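Local structure of competence damage-inducible protein A (Enterobacter cloacae subsp. cloacae, 5VU3) at residues G41-A46 and Y159-L164; V59-F64 and A96-I101; T90-A95 and T138-V143. The protein is of unknown function but belongs to the CinA family, some members of which are nicotinamide-nucleotide deamidases. All blocks are in the same frame, centred on the assembly; numbering follows the deposited sequence. Where two conformers were deposited one is given.

Contact 1: G41-A46 and Y159-L164; sequences GKLSVA and YSLAEL
Leu43 and Leu161 carry the packing between helix 42-49 and helix 149-167, two helices whose axes stay 11.5 Å apart here and diverge by 54°. At such a separation backbones cannot touch, and large side chains must span the gap. Leu43 does most of this. With CG anti to the backbone N (chi1 176°), its branch point is carried away from the helix backbone, and CD1 is brought to the corner between Ser160 and Leu161 of the partner helix. There Leu43 CD1 lies 3.8 Å from Leu161 CD2, with CG of Leu161 almost as near, while the two chains pass alongside each other in opposite senses. In the same corner Leu43 CD1 also rests 3.7 Å from Ser160 OG, and Leu43 CD2 approaches that oxygen at 4.0 Å. The buried serine hydroxyl is satisfied by a hydrogen bond to Val157 O, one turn earlier in its own helix.

The packing thins towards the more open side. Ala46, partly exposed and one turn on from Leu43, has only a short methyl to offer, and its CB reaches no closer than 4.5 Å to Leu161 CD1.

Glu36 bonds Gly41 N, at the N-cap position, together with Leu43 N and Ser44 N, fixing the start of the helix. Beneath the pair lies the sheet, where Leu43 meets Ile108 and Ile110 of strand 106-112; helix 14-28 presents Val14 to both Ala46 and Leu161.

Contact 2: V59-F64 and A96-I101; sequences VGLVVF and ASIRDI
Ile98 of helix 88-101 reaches Val59 and Leu61 of strand 57-63 through a single methyl group, a compact case of one branched residue linking a helix to the sheet beneath it. Its CB already heads for the strand, and there the chain forks. CG2 is the short branch; CG1, anti to the backbone N (chi1 -169°), carries the longer arm outwards. The terminal CD1 closes the distance, settling 4.0 Å from Leu61 CB and 4.2 Å from Val59 CG1. These residues flank Gly60, so the methyl bridges two successive side chains on the same face of the strand. It meets the stem of the leucine but a branch tip of the valine, which passes Ile98 in the opposite sense. The isoleucine side chain also packs on Thr33 and Ala35 of the adjacent strand 32-37.

Leu73 of helix 66-73 packs against both Leu61 and Ile98. On its far edge strand 57-63 pairs antiparallel with the second subunit, continuing the sheet across the interface. Within the chain it is joined to the parallel strand 106-112 by a helical beta-alpha-beta crossover whose last helix is 88-101, passing over strand 32-37, the connection typical of Rossmann-like alpha/beta folds.

Contact 3: T90-A95 and T138-V143; sequences TVTEMA and TETSRV
Thr140 meets Val91 and Thr92 through its methyl, where helix 88-101 lies against strand 137-144. Thr140 CG2 sits 4.3 Å from Val91 CG2 and, more tightly, 3.3 Å from Thr92 OG1, the two threonine side chains crossing at about a right angle. Thr138 CG2 approaches the same hydroxyl oxygen, Thr92 OG1, from two residues earlier in the strand, at 4.0 Å.

The segments' axes pass 9.0 Å apart at 141°, so the helix runs roughly counter to the strand, as helices do over the parallel strands of an alpha/beta sandwich. Here, though, the strand is the outer member of the hairpin formed with strand 127-134, at the margin of the sheet within this chain. Val91 points inwards and also covers Ala131 and Ala109 of the neighbouring strands.

Direct hydrogen bonds engage the hydroxyls with a residue just before the helical segment. Glu88 serves both sides: its backbone O accepts from Thr92 OG1, and its carboxylate OE2 bonds Thr140 OG1. A chi1 of 59° sets Thr140 OG1 between its own backbone N and carbonyl carbon, where it bonds that carboxylate while CG2 faces Thr92.

The remaining link is through water. One molecule donates to Thr92 O at 2.8 Å and is hydrogen-bonded to Thr138 OG1 at 2.6 Å, bridging helix backbone to strand side chain.

Overall arrangement
The three contacts assemble one alpha/beta/alpha sandwich from both sides of its sheet. Contact 1 joins two helices on one face; contacts 2 and 3 use successive turns of helix 88-101 on the other, reaching the two outermost strands of this chain's sheet from centres about 13 Å apart. Contact 1 has its centre about 14 Å from each of the others. It meets contact 2 where Gly41 N packs 3.5 Å from Val62 CG2, and contact 3 where Tyr159 OH lies 3.0 Å from Ser141 OG in a probable hydrogen bond. Contacts 1 and 2 also touch the second subunit, whereas contact 3 stays within its own chain.

Contact 1: G41-A46 and Y159-L164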
loop_
_atom_site.group_PDB
_atom_site.type_symbol
_atom_site.label_atom_id
_atom_site.label_comp_id
_atom_site.label_asym_id
_atom_site.label_seq_id
_atom_site.Cartn_x
_atom_site.Cartn_y
_atom_site.Cartn_z
ATOM N N GLY A 41 0.149 0.902 -4.352
ATOM C CA GLY A 41 0.726 0.058 -3.325
ATOM C C GLY A 41 1.926 -0.749 -3.774
ATOM O O GLY A 41 2.510 -1.462 -2.951
ATOM N N LYS A 42 2.300 -0.670 -5.057
ATOM C CA LYS A 42 3.469 -1.399 -5.543
ATOM C C LYS A 42 4.742 -0.939 -4.856
ATOM O O LYS A 42 5.682 -1.728 -4.695
ATOM C CB LYS A 42 3.611 -1.226 -7.052
ATOM C CG LYS A 42 2.550 -1.955 -7.857
ATOM C CD LYS A 42 2.866 -3.414 -7.984
ATOM C CE LYS A 42 2.161 -4.031 -9.180
ATOM N NZ LYS A 42 2.446 -5.492 -9.239
ATOM N N LEU A 43 4.811 0.335 -4.470
ATOM C CA LEU A 43 6.003 0.796 -3.769
ATOM C C LEU A 43 6.061 0.192 -2.373
ATOM O O LEU A 43 7.095 -0.343 -1.965
ATOM C CB LEU A 43 6.039 2.325 -3.722
ATOM C CG LEU A 43 7.178 2.985 -2.940
ATOM C CD1 LEU A 43 8.553 2.500 -3.431
ATOM C CD2 LEU A 43 7.066 4.498 -3.025
ATOM N N SER A 44 4.943 0.230 -1.635
ATOM C CA SER A 44 4.922 -0.381 -0.309
ATOM C C SER A 44 5.222 -1.874 -0.381
ATOM O O SER A 44 5.945 -2.412 0.466
ATOM C CB SER A 44 3.570 -0.138 0.360
ATOM O OG SER A 44 3.444 -0.916 1.534
ATOM N N VAL A 45 4.677 -2.561 -1.391
ATOM C CA VAL A 45 4.931 -3.994 -1.550
ATOM C C VAL A 45 6.425 -4.251 -1.694
ATOM O O VAL A 45 6.983 -5.153 -1.056
ATOM C CB VAL A 45 4.149 -4.553 -2.754
ATOM C CG1 VAL A 45 4.777 -5.873 -3.242
ATOM C CG2 VAL A 45 2.682 -4.774 -2.392
ATOM N N ALA A 46 7.094 -3.459 -2.533
ATOM C CA ALA A 46 8.533 -3.629 -2.730
ATOM C C ALA A 46 9.294 -3.431 -1.427
ATOM O O ALA A 46 10.219 -4.192 -1.115
ATOM C CB ALA A 46 9.034 -2.652 -3.792
ATOM N N TYR A 159 12.074 4.069 -10.306
ATOM C CA TYR A 159 12.675 5.399 -10.327
ATOM C C TYR A 159 12.662 6.040 -8.939
ATOM O O TYR A 159 13.666 6.626 -8.515
ATOM C CB TYR A 159 11.950 6.277 -11.354
ATOM C CG TYR A 159 12.357 7.735 -11.355
ATOM C CD1 TYR A 159 13.397 8.192 -12.161
ATOM C CD2 TYR A 159 11.680 8.664 -10.571
ATOM C CE1 TYR A 159 13.766 9.531 -12.166
ATOM C CE2 TYR A 159 12.037 9.997 -10.572
ATOM C CZ TYR A 159 13.078 10.427 -11.365
ATOM O OH TYR A 159 13.421 11.757 -11.351
ATOM N N SER A 160 11.549 5.923 -8.204
ATOM C CA SER A 160 11.487 6.535 -6.876
ATOM C C SER A 160 12.543 5.944 -5.954
ATOM O O SER A 160 13.168 6.667 -5.166
ATOM C CB SER A 160 10.091 6.371 -6.262
ATOM O OG SER A 160 9.825 5.024 -5.886
ATOM N N LEU A 161 12.774 4.631 -6.059
ATOM C CA LEU A 161 13.742 3.971 -5.193
ATOM C C LEU A 161 15.172 4.294 -5.604
ATOM O O LEU A 161 16.033 4.522 -4.745
ATOM C CB LEU A 161 13.510 2.456 -5.227
ATOM C CG LEU A 161 12.199 2.008 -4.568
ATOM C CD1 LEU A 161 11.816 0.594 -5.034
ATOM C CD2 LEU A 161 12.338 2.061 -3.049
ATOM N N ALA A 162 15.453 4.281 -6.912
ATOM C CA ALA A 162 16.813 4.533 -7.382
ATOM C C ALA A 162 17.269 5.934 -7.010
ATOM O O ALA A 162 18.417 6.139 -6.592
ATOM C CB ALA A 162 16.890 4.335 -8.897
ATOM N N GLU A 163 16.377 6.913 -7.155
ATOM C CA GLU A 163 16.715 8.279 -6.784
ATOM C C GLU A 163 16.984 8.403 -5.292
ATOM O O GLU A 163 17.939 9.072 -4.885
ATOM C CB GLU A 163 15.588 9.215 -7.215
ATOM C CG GLU A 163 15.488 9.361 -8.721
ATOM C CD GLU A 163 16.854 9.567 -9.355
ATOM O OE1 GLU A 163 17.350 10.713 -9.301
ATOM O OE2 GLU A 163 17.430 8.591 -9.893
ATOM N N LEU A 164 16.146 7.780 -4.458
ATOM C CA LEU A 164 16.357 7.869 -3.016
ATOM C C LEU A 164 17.682 7.239 -2.615
ATOM O O LEU A 164 18.402 7.779 -1.767
ATOM C CB LEU A 164 15.209 7.202 -2.255
ATOM C CG LEU A 164 15.320 7.358 -0.731
ATOM C CD1 LEU A 164 15.473 8.838 -0.351
ATOM C CD2 LEU A 164 14.123 6.739 0.005
#

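Contact 2: V59-F64 and A96-I101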
loop_
_atom_site.group_PDB
_atom_site.type_symbol
_atom_site.label_atom_id
_atom_site.label_comp_id
_atom_site.label_asym_id
_atom_site.label_seq_id
_atom_site.Cartn_x
_atom_site.Cartn_y
_atom_site.Cartn_z
ATOM N N VAL A 59 4.963 2.777 7.724
ATOM C CA VAL A 59 3.663 3.235 7.247
ATOM C C VAL A 59 3.713 3.433 5.741
ATOM O O VAL A 59 4.631 4.077 5.217
ATOM C CB VAL A 59 3.238 4.533 7.949
ATOM C CG1 VAL A 59 1.977 5.112 7.293
ATOM C CG2 VAL A 59 3.036 4.275 9.440
ATOM N N GLY A 60 2.704 2.905 5.052
ATOM C CA GLY A 60 2.525 3.165 3.636
ATOM C C GLY A 60 1.092 3.563 3.359
ATOM O O GLY A 60 0.155 2.906 3.829
ATOM N N LEU A 61 0.897 4.646 2.615
ATOM C CA LEU A 61 -0.440 5.121 2.304
ATOM C C LEU A 61 -0.673 5.076 0.804
ATOM O O LEU A 61 0.208 5.428 0.012
ATOM C CB LEU A 61 -0.665 6.547 2.828
ATOM C CG LEU A 61 -2.025 7.171 2.505
ATOM C CD1 LEU A 61 -3.168 6.500 3.274
ATOM C CD2 LEU A 61 -1.998 8.680 2.773
ATOM N N VAL A 62 -1.861 4.622 0.425
ATOM C CA VAL A 62 -2.323 4.638 -0.956
ATOM C C VAL A 62 -3.565 5.511 -0.987
ATOM O O VAL A 62 -4.485 5.300 -0.189
ATOM C CB VAL A 62 -2.632 3.216 -1.462
ATOM C CG1 VAL A 62 -3.345 3.269 -2.791
ATOM C CG2 VAL A 62 -1.342 2.400 -1.559
ATOM N N VAL A 63 -3.575 6.517 -1.864
ATOM C CA VAL A 63 -4.690 7.454 -1.957
ATOM C C VAL A 63 -4.898 7.818 -3.420
ATOM O O VAL A 63 -3.948 8.198 -4.112
ATOM C CB VAL A 63 -4.464 8.731 -1.117
ATOM C CG1 VAL A 63 -4.766 8.470 0.350
ATOM C CG2 VAL A 63 -3.047 9.265 -1.289
ATOM N N PHE A 64 -6.135 7.702 -3.893
ATOM C CA PHE A 64 -6.448 8.029 -5.277
ATOM C C PHE A 64 -6.980 9.447 -5.439
ATOM O O PHE A 64 -6.522 10.187 -6.311
ATOM C CB PHE A 64 -7.478 7.047 -5.849
ATOM C CG PHE A 64 -7.956 7.429 -7.224
ATOM C CD1 PHE A 64 -7.224 7.075 -8.342
ATOM C CD2 PHE A 64 -9.119 8.170 -7.397
ATOM C CE1 PHE A 64 -7.643 7.441 -9.612
ATOM C CE2 PHE A 64 -9.541 8.543 -8.663
ATOM C CZ PHE A 64 -8.800 8.176 -9.772
ATOM N N ALA A 96 5.524 15.824 2.952
ATOM C CA ALA A 96 5.683 16.431 4.268
ATOM C C ALA A 96 4.667 15.870 5.253
ATOM O O ALA A 96 4.997 15.578 6.409
ATOM C CB ALA A 96 5.548 17.954 4.164
ATOM N N SER A 97 3.422 15.714 4.813
ATOM C CA SER A 97 2.369 15.255 5.710
ATOM C C SER A 97 2.565 13.790 6.103
ATOM O O SER A 97 2.462 13.441 7.284
ATOM C CB SER A 97 1.009 15.461 5.052
ATOM O OG SER A 97 -0.008 14.788 5.773
ATOM N N ILE A 98 2.844 12.913 5.133
ATOM C CA ILE A 98 2.970 11.493 5.484
ATOM C C ILE A 98 4.187 11.271 6.373
ATOM O O ILE A 98 4.168 10.409 7.259
ATOM C CB ILE A 98 3.009 10.603 4.225
ATOM C CG1 ILE A 98 2.862 9.121 4.603
ATOM C CG2 ILE A 98 4.295 10.816 3.422
ATOM C CD1 ILE A 98 1.557 8.779 5.305
ATOM N N ARG A 99 5.245 12.057 6.179
ATOM C CA ARG A 99 6.407 11.975 7.056
ATOM C C ARG A 99 6.025 12.279 8.501
ATOM O O ARG A 99 6.496 11.616 9.434
ATOM C CB ARG A 99 7.490 12.931 6.550
ATOM C CG ARG A 99 8.757 12.939 7.365
ATOM C CD ARG A 99 9.763 13.950 6.836
ATOM N NE ARG A 99 10.872 14.116 7.772
ATOM C CZ ARG A 99 10.979 15.098 8.662
ATOM N NH1 ARG A 99 10.051 16.040 8.747
ATOM N NH2 ARG A 99 12.029 15.138 9.474
ATOM N N ASP A 100 5.147 13.259 8.706
ATOM C CA ASP A 100 4.713 13.590 10.060
ATOM C C ASP A 100 3.749 12.544 10.613
ATOM O O ASP A 100 3.862 12.132 11.773
ATOM C CB ASP A 100 4.061 14.969 10.071
ATOM C CG ASP A 100 5.046 16.075 9.781
ATOM O OD1 ASP A 100 6.221 15.945 10.198
ATOM O OD2 ASP A 100 4.640 17.069 9.140
ATOM N N ILE A 101 2.775 12.124 9.801
ATOM C CA ILE A 101 1.790 11.145 10.258
ATOM C C ILE A 101 2.478 9.857 10.691
ATOM O O ILE A 101 2.103 9.238 11.699
ATOM C CB ILE A 101 0.747 10.892 9.152
ATOM C CG1 ILE A 101 -0.212 12.083 9.029
ATOM C CG2 ILE A 101 -0.036 9.606 9.412
ATOM C CD1 ILE A 101 -0.909 12.149 7.671
#

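Contact 3: T90-A95 and T138-V143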
loop_
_atom_site.group_PDB
_atom_site.type_symbol
_atom_site.label_atom_id
_atom_site.label_comp_id
_atom_site.label_asym_id
_atom_site.label_seq_id
_atom_site.Cartn_x
_atom_site.Cartn_y
_atom_site.Cartn_z
ATOM N N THR A 90 2.010 19.454 -5.236
ATOM C CA THR A 90 1.165 18.533 -4.483
ATOM C C THR A 90 1.989 17.437 -3.816
ATOM O O THR A 90 1.744 17.102 -2.654
ATOM C CB THR A 90 0.087 17.934 -5.393
ATOM O OG1 THR A 90 -0.854 18.955 -5.741
ATOM C CG2 THR A 90 -0.659 16.814 -4.686
ATOM N N VAL A 91 2.984 16.878 -4.517
ATOM C CA VAL A 91 3.751 15.805 -3.889
ATOM C C VAL A 91 4.627 16.345 -2.769
ATOM O O VAL A 91 4.917 15.626 -1.806
ATOM C CB VAL A 91 4.584 15.024 -4.922
ATOM C CG1 VAL A 91 3.670 14.151 -5.779
ATOM C CG2 VAL A 91 5.428 15.961 -5.770
ATOM N N THR A 92 5.056 17.609 -2.860
ATOM C CA THR A 92 5.758 18.221 -1.737
ATOM C C THR A 92 4.894 18.190 -0.482
ATOM O O THR A 92 5.358 17.811 0.601
ATOM C CB THR A 92 6.156 19.658 -2.079
ATOM O OG1 THR A 92 7.154 19.643 -3.107
ATOM C CG2 THR A 92 6.721 20.359 -0.846
ATOM N N GLU A 93 3.625 18.583 -0.612
ATOM C CA GLU A 93 2.745 18.603 0.552
ATOM C C GLU A 93 2.416 17.188 1.006
ATOM O O GLU A 93 2.321 16.922 2.210
ATOM C CB GLU A 93 1.466 19.389 0.234
ATOM C CG GLU A 93 1.700 20.865 -0.106
ATOM C CD GLU A 93 0.432 21.607 -0.530
ATOM O OE1 GLU A 93 -0.665 21.008 -0.526
ATOM O OE2 GLU A 93 0.537 22.803 -0.875
ATOM N N MET A 94 2.233 16.268 0.052
ATOM C CA MET A 94 1.976 14.874 0.404
ATOM C C MET A 94 3.138 14.285 1.186
ATOM O O MET A 94 2.935 13.592 2.193
ATOM C CB MET A 94 1.737 14.046 -0.859
ATOM C CG MET A 94 0.414 14.295 -1.567
ATOM S SD MET A 94 0.357 13.344 -3.110
ATOM C CE MET A 94 0.340 11.641 -2.522
ATOM N N ALA A 95 4.369 14.543 0.731
ATOM C CA ALA A 95 5.536 13.953 1.379
ATOM C C ALA A 95 5.738 14.518 2.780
ATOM O O ALA A 95 6.094 13.782 3.705
ATOM C CB ALA A 95 6.781 14.176 0.523
ATOM N N THR A 138 13.230 18.745 0.914
ATOM C CA THR A 138 12.445 18.094 -0.127
ATOM C C THR A 138 13.036 18.351 -1.504
ATOM O O THR A 138 13.364 19.493 -1.843
ATOM C CB THR A 138 10.990 18.572 -0.096
ATOM O OG1 THR A 138 10.420 18.275 1.185
ATOM C CG2 THR A 138 10.169 17.871 -1.175
ATOM N N GLU A 139 13.156 17.288 -2.294
ATOM C CA GLU A 139 13.459 17.373 -3.712
ATOM C C GLU A 139 12.308 16.761 -4.501
ATOM O O GLU A 139 11.666 15.810 -4.048
ATOM C CB GLU A 139 14.765 16.649 -4.054
ATOM C CG GLU A 139 15.240 16.936 -5.465
ATOM C CD GLU A 139 16.084 18.191 -5.552
ATOM O OE1 GLU A 139 16.202 18.911 -4.533
ATOM O OE2 GLU A 139 16.596 18.477 -6.656
ATOM N N THR A 140 12.047 17.309 -5.685
ATOM C CA THR A 140 10.947 16.842 -6.512
ATOM C C THR A 140 11.406 16.643 -7.949
ATOM O O THR A 140 12.446 17.162 -8.377
ATOM C CB THR A 140 9.762 17.824 -6.492
ATOM O OG1 THR A 140 10.202 19.097 -6.974
ATOM C CG2 THR A 140 9.204 17.980 -5.079
ATOM N N SER A 141 10.599 15.905 -8.706
ATOM C CA SER A 141 10.850 15.773 -10.133
ATOM C C SER A 141 9.544 15.485 -10.854
ATOM O O SER A 141 8.549 15.071 -10.252
ATOM C CB SER A 141 11.867 14.667 -10.427
ATOM O OG SER A 141 11.350 13.420 -10.027
ATOM N N ARG A 142 9.570 15.704 -12.164
ATOM C CA ARG A 142 8.434 15.473 -13.044
ATOM C C ARG A 142 8.924 14.614 -14.197
ATOM O O ARG A 142 9.874 14.994 -14.886
ATOM C CB ARG A 142 7.861 16.801 -13.557
ATOM C CG ARG A 142 6.777 16.645 -14.606
ATOM C CD ARG A 142 6.330 18.007 -15.127
ATOM N NE ARG A 142 5.434 18.668 -14.187
ATOM C CZ ARG A 142 4.109 18.559 -14.218
ATOM N NH1 ARG A 142 3.524 17.818 -15.153
ATOM N NH2 ARG A 142 3.368 19.195 -13.316
ATOM N N VAL A 143 8.302 13.451 -14.393
ATOM C CA VAL A 143 8.790 12.459 -15.346
ATOM C C VAL A 143 7.655 12.018 -16.258
ATOM O O VAL A 143 6.506 11.886 -15.821
ATOM C CB VAL A 143 9.403 11.235 -14.634
ATOM C CG1 VAL A 143 9.973 10.247 -15.651
ATOM C CG2 VAL A 143 10.479 11.661 -13.644
HETATM O O HOH W 1 7.973 17.451 1.586
#